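Local coordinates for SusD superfamily protein (Bacteroides fragilis, PDB 3L22) that probably binds glycans at the bacterial outer membrane, as other SusD family members do, and carries zinc ions in this crystal form, at residues Glu234-Ile239 and Ile300-Glu305; Ala294-Ile299 and Arg358-Ala363; Asp307-Phe312 and Glu388-Gly393. One frame throughout, in Å; residues are numbered along the deposited sequence. Where two conformers were deposited one is given.

Contact 1 (Glu234-Ile239 and Ile300-Glu305). With ZN (zinc ion), chain D; EDO (1,2-ethanediol), chain Y.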
loop_
_atom_site.group_PDB
_atom_site.type_symbol
_atom_site.label_atom_id
_atom_site.label_comp_id
_atom_site.label_asym_id
_atom_site.label_seq_id
_atom_site.Cartn_x
_atom_site.Cartn_y
_atom_site.Cartn_z
ATOM N N GLU A 234 -18.910 -10.799 -7.917
ATOM C CA GLU A 234 -18.565 -11.429 -9.194
ATOM C C GLU A 234 -18.015 -10.457 -10.266
ATOM O O GLU A 234 -17.345 -10.873 -11.216
ATOM C CB GLU A 234 -19.786 -12.165 -9.760
ATOM C CG GLU A 234 -20.197 -13.363 -8.915
ATOM C CD GLU A 234 -19.173 -14.531 -8.940
ATOM O OE1 GLU A 234 -18.182 -14.575 -9.718
ATOM O OE2 GLU A 234 -19.390 -15.432 -8.146
ATOM N N ASP A 235 -18.339 -9.185 -10.134
ATOM C CA ASP A 235 -17.921 -8.163 -11.094
ATOM C C ASP A 235 -16.646 -7.509 -10.546
ATOM O O ASP A 235 -16.698 -6.763 -9.563
ATOM C CB ASP A 235 -19.057 -7.146 -11.254
ATOM C CG ASP A 235 -18.745 -6.009 -12.252
ATOM O OD1 ASP A 235 -17.593 -5.745 -12.660
ATOM O OD2 ASP A 235 -19.716 -5.336 -12.626
ATOM N N VAL A 236 -15.522 -7.719 -11.221
ATOM C CA VAL A 236 -14.227 -7.153 -10.770
ATOM C C VAL A 236 -14.048 -5.646 -11.078
ATOM O O VAL A 236 -13.026 -5.082 -10.715
ATOM C CB VAL A 236 -13.051 -7.946 -11.381
ATOM C CG1 VAL A 236 -13.185 -9.449 -11.025
ATOM C CG2 VAL A 236 -12.957 -7.719 -12.927
ATOM N N THR A 237 -15.001 -5.011 -11.778
ATOM C CA THR A 237 -14.885 -3.602 -12.172
ATOM C C THR A 237 -15.534 -2.618 -11.178
ATOM O O THR A 237 -15.384 -1.406 -11.326
ATOM C CB THR A 237 -15.456 -3.346 -13.582
ATOM O OG1 THR A 237 -16.877 -3.440 -13.568
ATOM C CG2 THR A 237 -14.887 -4.382 -14.623
ATOM N N LEU A 238 -16.239 -3.125 -10.172
ATOM C CA LEU A 238 -17.090 -2.265 -9.331
ATOM C C LEU A 238 -16.337 -1.150 -8.632
ATOM O O LEU A 238 -16.810 -0.022 -8.584
ATOM C CB LEU A 238 -17.866 -3.078 -8.305
ATOM C CG LEU A 238 -18.913 -4.052 -8.824
ATOM C CD1 LEU A 238 -19.401 -4.885 -7.618
ATOM C CD2 LEU A 238 -20.070 -3.303 -9.543
ATOM N N ILE A 239 -15.148 -1.454 -8.148
ATOM C CA ILE A 239 -14.437 -0.521 -7.284
ATOM C C ILE A 239 -13.791 0.641 -8.034
ATOM O O ILE A 239 -13.369 1.587 -7.372
ATOM C CB ILE A 239 -13.387 -1.191 -6.376
ATOM C CG1 ILE A 239 -12.254 -1.865 -7.170
ATOM C CG2 ILE A 239 -14.049 -2.193 -5.454
ATOM C CD1 ILE A 239 -11.106 -2.392 -6.260
ATOM N N ILE A 300 -10.164 -9.620 -19.359
ATOM C CA ILE A 300 -11.251 -9.002 -20.120
ATOM C C ILE A 300 -11.399 -7.545 -19.690
ATOM O O ILE A 300 -11.457 -6.696 -20.526
ATOM C CB ILE A 300 -12.598 -9.715 -19.917
ATOM C CG1 ILE A 300 -12.543 -11.154 -20.467
ATOM C CG2 ILE A 300 -13.771 -8.920 -20.615
ATOM C CD1 ILE A 300 -13.741 -12.023 -20.108
ATOM N N ALA A 301 -11.392 -7.263 -18.384
ATOM C CA ALA A 301 -11.674 -5.890 -17.914
ATOM C C ALA A 301 -10.472 -4.976 -18.079
ATOM O O ALA A 301 -10.631 -3.822 -18.457
ATOM C CB ALA A 301 -12.140 -5.887 -16.423
ATOM N N PHE A 302 -9.275 -5.485 -17.796
ATOM C CA PHE A 302 -8.128 -4.598 -17.578
ATOM C C PHE A 302 -6.955 -4.695 -18.554
ATOM O O PHE A 302 -6.089 -3.793 -18.536
ATOM C CB PHE A 302 -7.580 -4.794 -16.158
ATOM C CG PHE A 302 -8.628 -4.749 -15.099
ATOM C CD1 PHE A 302 -9.541 -3.715 -15.045
ATOM C CD2 PHE A 302 -8.685 -5.736 -14.138
ATOM C CE1 PHE A 302 -10.528 -3.694 -14.057
ATOM C CE2 PHE A 302 -9.628 -5.694 -13.132
ATOM C CZ PHE A 302 -10.564 -4.707 -13.109
ATOM N N LYS A 303 -6.889 -5.753 -19.371
ATOM C CA LYS A 303 -5.775 -5.873 -20.320
ATOM C C LYS A 303 -6.164 -5.136 -21.592
ATOM O O LYS A 303 -6.801 -5.679 -22.468
ATOM C CB LYS A 303 -5.396 -7.338 -20.587
ATOM C CG LYS A 303 -4.180 -7.512 -21.530
ATOM C CD LYS A 303 -3.728 -8.943 -21.616
ATOM C CE LYS A 303 -2.450 -9.107 -22.432
ATOM N NZ LYS A 303 -2.686 -8.816 -23.862
ATOM N N GLY A 304 -5.773 -3.879 -21.692
ATOM C CA GLY A 304 -6.219 -3.033 -22.793
ATOM C C GLY A 304 -5.444 -3.244 -24.089
ATOM O O GLY A 304 -4.352 -3.844 -24.109
ATOM N N GLU A 305 -6.027 -2.745 -25.169
ATOM C CA GLU A 305 -5.365 -2.574 -26.464
ATOM C C GLU A 305 -4.090 -1.771 -26.222
ATOM O O GLU A 305 -4.119 -0.805 -25.410
ATOM C CB GLU A 305 -6.286 -1.792 -27.437
ATOM C CG GLU A 305 -7.576 -2.550 -27.911
ATOM C CD GLU A 305 -8.424 -1.769 -28.930
ATOM O OE1 GLU A 305 -7.880 -0.924 -29.680
ATOM O OE2 GLU A 305 -9.653 -2.009 -28.985
HETATM ZN ZN ZN D . -18.231 -17.414 -8.308
HETATM C C1 EDO Y . -12.635 -1.648 -16.012
HETATM O O1 EDO Y . -12.973 -2.019 -17.380
HETATM C C2 EDO Y . -13.231 -0.340 -15.458
HETATM O O2 EDO Y . -12.224 0.462 -14.794
HETATM O O HOH W 1 -16.953 -16.787 -10.245
HETATM O O HOH W 2 -19.316 -18.091 -6.315
HETATM O O HOH W 3 -16.563 -16.425 -6.969
HETATM O O HOH W 4 -16.942 -19.488 -8.490
HETATM O O HOH W 5 -19.495 -18.193 -10.192
#

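Contact 2 (Ala294-Ile299 and Arg358-Ala363)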
loop_
_atom_site.group_PDB
_atom_site.type_symbol
_atom_site.label_atom_id
_atom_site.label_comp_id
_atom_site.label_asym_id
_atom_site.label_seq_id
_atom_site.Cartn_x
_atom_site.Cartn_y
_atom_site.Cartn_z
ATOM N N ALA A 294 -7.742 -15.558 -21.799
ATOM C CA ALA A 294 -8.656 -14.688 -22.511
ATOM C C ALA A 294 -10.024 -14.574 -21.805
ATOM O O ALA A 294 -10.702 -13.538 -21.915
ATOM C CB ALA A 294 -8.828 -15.189 -24.039
ATOM N N THR A 295 -10.438 -15.613 -21.078
ATOM C CA THR A 295 -11.720 -15.580 -20.389
ATOM C C THR A 295 -11.598 -15.214 -18.895
ATOM O O THR A 295 -12.585 -15.283 -18.175
ATOM C CB THR A 295 -12.407 -16.933 -20.470
ATOM O OG1 THR A 295 -11.496 -17.890 -19.949
ATOM C CG2 THR A 295 -12.777 -17.321 -21.937
ATOM N N ASP A 296 -10.400 -14.864 -18.414
ATOM C CA ASP A 296 -10.225 -14.355 -17.046
ATOM C C ASP A 296 -10.891 -12.980 -16.986
ATOM O O ASP A 296 -10.599 -12.128 -17.807
ATOM C CB ASP A 296 -8.715 -14.274 -16.740
ATOM C CG ASP A 296 -8.360 -13.877 -15.292
ATOM O OD1 ASP A 296 -8.980 -12.969 -14.693
ATOM O OD2 ASP A 296 -7.326 -14.413 -14.784
ATOM N N LYS A 297 -11.747 -12.749 -16.000
ATOM C CA LYS A 297 -12.441 -11.439 -15.848
ATOM C C LYS A 297 -11.519 -10.236 -15.776
ATOM O O LYS A 297 -11.866 -9.180 -16.275
ATOM C CB LYS A 297 -13.353 -11.449 -14.616
ATOM C CG LYS A 297 -14.555 -12.394 -14.745
ATOM C CD LYS A 297 -15.497 -12.248 -13.526
ATOM C CE LYS A 297 -16.533 -13.361 -13.428
ATOM N NZ LYS A 297 -17.099 -13.441 -12.016
ATOM N N ARG A 298 -10.350 -10.407 -15.147
ATOM C CA ARG A 298 -9.381 -9.365 -14.977
ATOM C C ARG A 298 -8.673 -9.015 -16.295
ATOM O O ARG A 298 -8.362 -7.851 -16.544
ATOM C CB ARG A 298 -8.386 -9.779 -13.918
ATOM C CG ARG A 298 -9.044 -10.020 -12.551
ATOM C CD ARG A 298 -8.192 -10.816 -11.604
ATOM N NE ARG A 298 -7.966 -12.176 -12.100
ATOM C CZ ARG A 298 -7.448 -13.157 -11.370
ATOM N NH1 ARG A 298 -7.082 -12.958 -10.103
ATOM N NH2 ARG A 298 -7.254 -14.354 -11.923
ATOM N N ILE A 299 -8.461 -10.024 -17.136
ATOM C CA ILE A 299 -7.889 -9.854 -18.463
ATOM C C ILE A 299 -8.919 -9.134 -19.359
ATOM O O ILE A 299 -8.594 -8.107 -19.956
ATOM C CB ILE A 299 -7.411 -11.218 -19.050
ATOM C CG1 ILE A 299 -6.299 -11.824 -18.156
ATOM C CG2 ILE A 299 -6.978 -11.097 -20.540
ATOM C CD1 ILE A 299 -5.119 -10.948 -17.845
ATOM N N ARG A 358 -13.211 -16.480 -8.469
ATOM C CA ARG A 358 -14.006 -15.295 -8.748
ATOM C C ARG A 358 -13.812 -14.800 -10.194
ATOM O O ARG A 358 -14.785 -14.335 -10.824
ATOM C CB ARG A 358 -13.803 -14.226 -7.690
ATOM C CG ARG A 358 -14.724 -12.993 -7.836
ATOM C CD ARG A 358 -14.083 -11.844 -8.552
ATOM N NE ARG A 358 -12.928 -11.262 -7.877
ATOM C CZ ARG A 358 -12.952 -10.242 -7.016
ATOM N NH1 ARG A 358 -14.100 -9.678 -6.639
ATOM N NH2 ARG A 358 -11.808 -9.775 -6.509
ATOM N N SER A 359 -12.587 -14.946 -10.723
ATOM C CA SER A 359 -12.250 -14.429 -12.045
ATOM C C SER A 359 -12.060 -15.478 -13.159
ATOM O O SER A 359 -12.161 -15.136 -14.341
ATOM C CB SER A 359 -10.988 -13.568 -11.930
ATOM O OG SER A 359 -11.228 -12.404 -11.144
ATOM N N VAL A 360 -11.732 -16.717 -12.777
ATOM C CA VAL A 360 -11.339 -17.787 -13.721
ATOM C C VAL A 360 -12.230 -18.989 -13.474
ATOM O O VAL A 360 -12.248 -19.500 -12.392
ATOM C CB VAL A 360 -9.846 -18.230 -13.522
ATOM C CG1 VAL A 360 -9.463 -19.423 -14.434
ATOM C CG2 VAL A 360 -8.859 -17.030 -13.785
ATOM N N ASP A 361 -12.963 -19.444 -14.470
ATOM C CA ASP A 361 -13.787 -20.666 -14.338
ATOM C C ASP A 361 -12.962 -21.937 -14.078
ATOM O O ASP A 361 -12.104 -22.311 -14.885
ATOM C CB ASP A 361 -14.568 -20.861 -15.627
ATOM C CG ASP A 361 -15.453 -22.106 -15.608
ATOM O OD1 ASP A 361 -16.089 -22.420 -14.577
ATOM O OD2 ASP A 361 -15.511 -22.772 -16.657
ATOM N N ALA A 362 -13.262 -22.604 -12.968
ATOM C CA ALA A 362 -12.481 -23.724 -12.465
ATOM C C ALA A 362 -12.526 -24.908 -13.386
ATOM O O ALA A 362 -11.509 -25.566 -13.586
ATOM C CB ALA A 362 -12.958 -24.146 -11.077
ATOM N N ALA A 363 -13.707 -25.169 -13.946
ATOM C CA ALA A 363 -13.936 -26.288 -14.872
ATOM C C ALA A 363 -13.024 -26.277 -16.095
ATOM O O ALA A 363 -12.696 -27.343 -16.592
ATOM C CB ALA A 363 -15.417 -26.336 -15.326
HETATM O O HOH W 6 -13.361 -18.305 -16.804
#

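Contact 3 (Asp307-Phe312 and Glu388-Gly393). With EDO (1,2-ethanediol), chain Y.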
loop_
_atom_site.group_PDB
_atom_site.type_symbol
_atom_site.label_atom_id
_atom_site.label_comp_id
_atom_site.label_asym_id
_atom_site.label_seq_id
_atom_site.Cartn_x
_atom_site.Cartn_y
_atom_site.Cartn_z
ATOM N N ASP A 307 -1.542 -2.573 -24.620
ATOM C CA ASP A 307 -1.001 -2.836 -23.293
ATOM C C ASP A 307 -1.288 -1.728 -22.234
ATOM O O ASP A 307 -0.564 -1.618 -21.250
ATOM C CB ASP A 307 0.517 -3.138 -23.331
ATOM C CG ASP A 307 0.873 -4.368 -24.150
ATOM O OD1 ASP A 307 -0.041 -5.123 -24.516
ATOM O OD2 ASP A 307 2.093 -4.581 -24.375
ATOM N N LEU A 308 -2.316 -0.921 -22.438
ATOM C CA LEU A 308 -2.759 -0.028 -21.391
ATOM C C LEU A 308 -3.444 -0.838 -20.278
ATOM O O LEU A 308 -4.244 -1.717 -20.578
ATOM C CB LEU A 308 -3.748 1.008 -21.946
ATOM C CG LEU A 308 -3.122 2.249 -22.597
ATOM C CD1 LEU A 308 -2.301 1.894 -23.815
ATOM C CD2 LEU A 308 -4.267 3.248 -22.943
ATOM N N LEU A 309 -3.148 -0.542 -19.015
ATOM C CA LEU A 309 -3.885 -1.094 -17.904
ATOM C C LEU A 309 -5.182 -0.277 -17.688
ATOM O O LEU A 309 -5.100 0.902 -17.372
ATOM C CB LEU A 309 -3.017 -1.088 -16.644
ATOM C CG LEU A 309 -3.592 -1.809 -15.431
ATOM C CD1 LEU A 309 -3.880 -3.303 -15.668
ATOM C CD2 LEU A 309 -2.682 -1.600 -14.190
HETATM N N MSE A 310 -6.352 -0.918 -17.770
HETATM C CA MSE A 310 -7.636 -0.184 -17.786
HETATM C C MSE A 310 -8.316 -0.087 -16.429
HETATM O O MSE A 310 -9.524 0.150 -16.354
HETATM C CB MSE A 310 -8.595 -0.797 -18.807
HETATM C CG MSE A 310 -7.949 -1.017 -20.190
HETATM SE SE MSE A 310 -7.518 0.669 -21.035
HETATM C CE MSE A 310 -9.348 1.316 -21.368
ATOM N N LYS A 311 -7.569 -0.206 -15.332
ATOM C CA LYS A 311 -8.190 0.043 -14.018
ATOM C C LYS A 311 -8.515 1.526 -13.786
ATOM O O LYS A 311 -9.648 1.890 -13.484
ATOM C CB LYS A 311 -7.341 -0.473 -12.860
ATOM C CG LYS A 311 -7.364 -2.007 -12.719
ATOM C CD LYS A 311 -6.467 -2.547 -11.620
ATOM C CE LYS A 311 -6.532 -4.095 -11.554
ATOM N NZ LYS A 311 -5.863 -4.627 -10.314
ATOM N N PHE A 312 -7.502 2.373 -13.893
ATOM C CA PHE A 312 -7.623 3.789 -13.581
ATOM C C PHE A 312 -7.416 4.573 -14.846
ATOM O O PHE A 312 -6.270 4.864 -15.203
ATOM C CB PHE A 312 -6.552 4.174 -12.553
ATOM C CG PHE A 312 -6.629 3.362 -11.298
ATOM C CD1 PHE A 312 -7.581 3.662 -10.332
ATOM C CD2 PHE A 312 -5.748 2.319 -11.068
ATOM C CE1 PHE A 312 -7.673 2.919 -9.150
ATOM C CE2 PHE A 312 -5.835 1.566 -9.915
ATOM C CZ PHE A 312 -6.810 1.857 -8.951
ATOM N N GLU A 388 -4.162 -10.136 -9.476
ATOM C CA GLU A 388 -5.221 -9.455 -8.742
ATOM C C GLU A 388 -4.875 -7.992 -8.416
ATOM O O GLU A 388 -5.767 -7.166 -8.509
ATOM C CB GLU A 388 -5.568 -10.215 -7.469
ATOM C CG GLU A 388 -6.861 -9.779 -6.744
ATOM C CD GLU A 388 -8.153 -10.169 -7.453
ATOM O OE1 GLU A 388 -8.213 -11.224 -8.144
ATOM O OE2 GLU A 388 -9.124 -9.397 -7.301
ATOM N N PHE A 389 -3.615 -7.692 -8.043
ATOM C CA PHE A 389 -3.222 -6.378 -7.551
ATOM C C PHE A 389 -2.311 -5.572 -8.464
ATOM O O PHE A 389 -1.687 -4.585 -8.050
ATOM C CB PHE A 389 -2.710 -6.511 -6.103
ATOM C CG PHE A 389 -3.793 -6.910 -5.200
ATOM C CD1 PHE A 389 -4.776 -5.988 -4.859
ATOM C CD2 PHE A 389 -3.948 -8.227 -4.810
ATOM C CE1 PHE A 389 -5.852 -6.375 -4.069
ATOM C CE2 PHE A 389 -5.018 -8.607 -4.043
ATOM C CZ PHE A 389 -5.977 -7.681 -3.696
ATOM N N ILE A 390 -2.312 -5.930 -9.746
ATOM C CA ILE A 390 -1.623 -5.140 -10.742
ATOM C C ILE A 390 -2.164 -3.717 -10.685
ATOM O O ILE A 390 -3.377 -3.488 -10.716
ATOM C CB ILE A 390 -1.704 -5.767 -12.168
ATOM C CG1 ILE A 390 -0.750 -5.033 -13.134
ATOM C CG2 ILE A 390 -3.148 -5.815 -12.742
ATOM C CD1 ILE A 390 -0.482 -5.813 -14.490
ATOM N N GLY A 391 -1.248 -2.757 -10.565
ATOM C CA GLY A 391 -1.627 -1.347 -10.453
ATOM C C GLY A 391 -2.156 -0.865 -9.113
ATOM O O GLY A 391 -2.650 0.289 -9.019
ATOM N N GLU A 392 -2.067 -1.686 -8.069
ATOM C CA GLU A 392 -2.728 -1.341 -6.783
ATOM C C GLU A 392 -1.760 -1.193 -5.583
ATOM O O GLU A 392 -2.106 -1.450 -4.449
ATOM C CB GLU A 392 -3.882 -2.320 -6.471
ATOM C CG GLU A 392 -5.082 -2.090 -7.379
ATOM C CD GLU A 392 -6.293 -2.959 -7.048
ATOM O OE1 GLU A 392 -6.641 -3.131 -5.843
ATOM O OE2 GLU A 392 -6.883 -3.491 -8.012
ATOM N N GLY A 393 -0.552 -0.729 -5.842
ATOM C CA GLY A 393 0.298 -0.180 -4.780
ATOM C C GLY A 393 0.929 -1.247 -3.916
ATOM O O GLY A 393 1.286 -0.964 -2.788
HETATM C C1 EDO Y . -12.635 -1.648 -16.012
HETATM O O1 EDO Y . -12.973 -2.019 -17.380
HETATM C C2 EDO Y . -13.231 -0.340 -15.458
HETATM O O2 EDO Y . -12.224 0.462 -14.794
#

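Contact 1 (Glu234-Ile239 and Ile300-Glu305)
Ala301 and Phe302, the last residues of helix 297-302, meet Val236 and Thr237 of a tight turn in the loop that leads from helix 217-225 toward strand 249-253. Ala301 points its methyl at the turn: CB lies 3.6 Å from Thr237 CG2, with Val236 CG2 slightly farther off. The backbone oxygen of the same alanine accepts a hydrogen bond from O1 of a 1,2-ethanediol molecule, probably a crystallisation additive. At Phe302 the ring carries the contact. Its CZ edge meets Val236, whose carbonyl oxygen lies in the ring plane 3.5 Å from CZ and whose CG2 is 3.9 Å from the same atom. One ring face is covered from within its own helix by Ala301 CB, and the Tyr240 ring meets Phe302 with the planes about 80° apart. Lys303 then leaves helical geometry, and the chain moves away from the turn.

The turn itself is a type I beta turn from Asp235 to Leu238, reinforced by an Asx turn. Asp235 OD1 accepts from Thr237 N at 2.8 Å on its anti side and from Thr237 OG1 at 2.6 Å on its syn side, both donors tilted out of the carboxylate plane. Thr237 OG1, also bonded to Lys241, sits between the backbone N and the carbonyl carbon (chi1 71°), which puts CG2 anti to the carbonyl carbon and facing Ala301. Glu234 OE2 binds a zinc ion at 2.3 Å whose other ligands in the model are five waters, and Glu234 OE1 forms a salt bridge with Lys297.

Methyl groups and a carbonyl oxygen at an aromatic edge thus make the contact, while polar bonds run elsewhere, consistent with a loop shaped by its own Asx turn and seated on the helix end by apolar contact.

Contact 2 (Ala294-Ile299 and Arg358-Ala363)
Asp296, the N-cap of helix 297-302, and its neighbour Lys297 meet Ser359 and Val360 near the C-terminal end of helix 345-359, so the start of one helix lies against the tail of another. Two hydrogen bonds cross: Lys297 N reaches Ser359 O at 2.9 Å, with an N-H...O angle of 168°, and Lys297 NZ reaches Arg358 O at 2.8 Å, almost in line with that carbonyl. The lysine chain is extended beyond CG, which carries its amine past Ser359 to both Arg358 O and the carboxylate of Glu234. A CA-H...O contact from Asp296 also falls on Ser359 O.

The charged group lies within 294-299. Arg298 grips Asp296 side-on, NE to OD1 and NH2 to OD2, and OD1 takes the capping bond from Arg298 N as well. Arg298 NH1 pairs with Glu384 and Glu388; Arg358 NH2 bonds the other oxygen of Glu388. These pairings would offset the like charges of the two buried arginines.

Carbon atoms packed on charged groups complete the junction. Val360 CG2 touches the Asp296 carboxylate, and Ser359 CB lies over one face of the Arg298 guanidinium, offset toward its rim, 3.3 Å from NE.

Contact 3 (Asp307-Phe312 and Glu388-Gly393)
The type II beta turn from Phe389 to Glu392, formed where helix 374-388 ends, takes up the amine of Lys311 from the loop between helix 297-302 and strand 322-326. Three oxygens surround Lys311 NZ. Glu392 OE2 forms a salt bridge with it at 2.8 Å, met on the anti side and about 30° out of the carboxylate plane. Ile390 O accepts at the same 2.8 Å, with NZ in the carbonyl plane on a lone pair and a C=O...N angle of 143°. Glu388 O, at the end of the helix, adds a weak bond of 3.1 Å. Lys311 is extended beyond CG (chi2 177°), which lets CD and CE run past Ile390 O before the amine arrives, crossing the Glu392 side chain at about a right angle. In this buried setting the carboxylate and carbonyls would favour the protonated amine.

The turn is closed by the backbone bond from Glu392 N to Phe389 O, and Gly391 supplies the positive phi characteristic of its third position. With no side chain there, Leu309 CD2 packs to 3.9 Å from Gly391 CA. Leu309 CD1 meets Ile390 CG2 at 3.9 Å, the two side chains sliding past each other in opposite directions. Phe312 places CE2 3.5 Å from Gly391 O, and its ring packs edge-to-face with Tyr240.

The contact joins the loop after helix 297-302 to the turn between helices 374-388 and 395-401. Glu392 OE2 has a second partner in Tyr240 OH, and Glu392 OE1 pairs with Arg326 of strand 322-326. Besides Arg298, the Glu388 carboxylate also pairs with Arg326. Next to Lys311 in sequence, the carbonyl of selenomethionine Met310 accepts from O2 of a 1,2-ethanediol molecule at 3.1 Å.

In the fold
Contact 1 lies between the others, its centre 11 Å from that of contact 2 and 9 Å from that of contact 3; the outer pair are 16 Å apart. All three lie on one side of the chain's centre. Helix 297-302 serves contacts 1 and 2, and its end is tied to contact 3 by a probable backbone hydrogen bond, Phe302 O to Met310 N. Along the chain, the segments of contact 2 alternate with those of both other contacts, whereas contact 1 closes before contact 3 opens. The carboxylate of Glu388 bridges contacts 2 and 3. Short loops and helix ends distant in sequence thus form a set of touching contacts around helix 297-302 in this SusD-family fold.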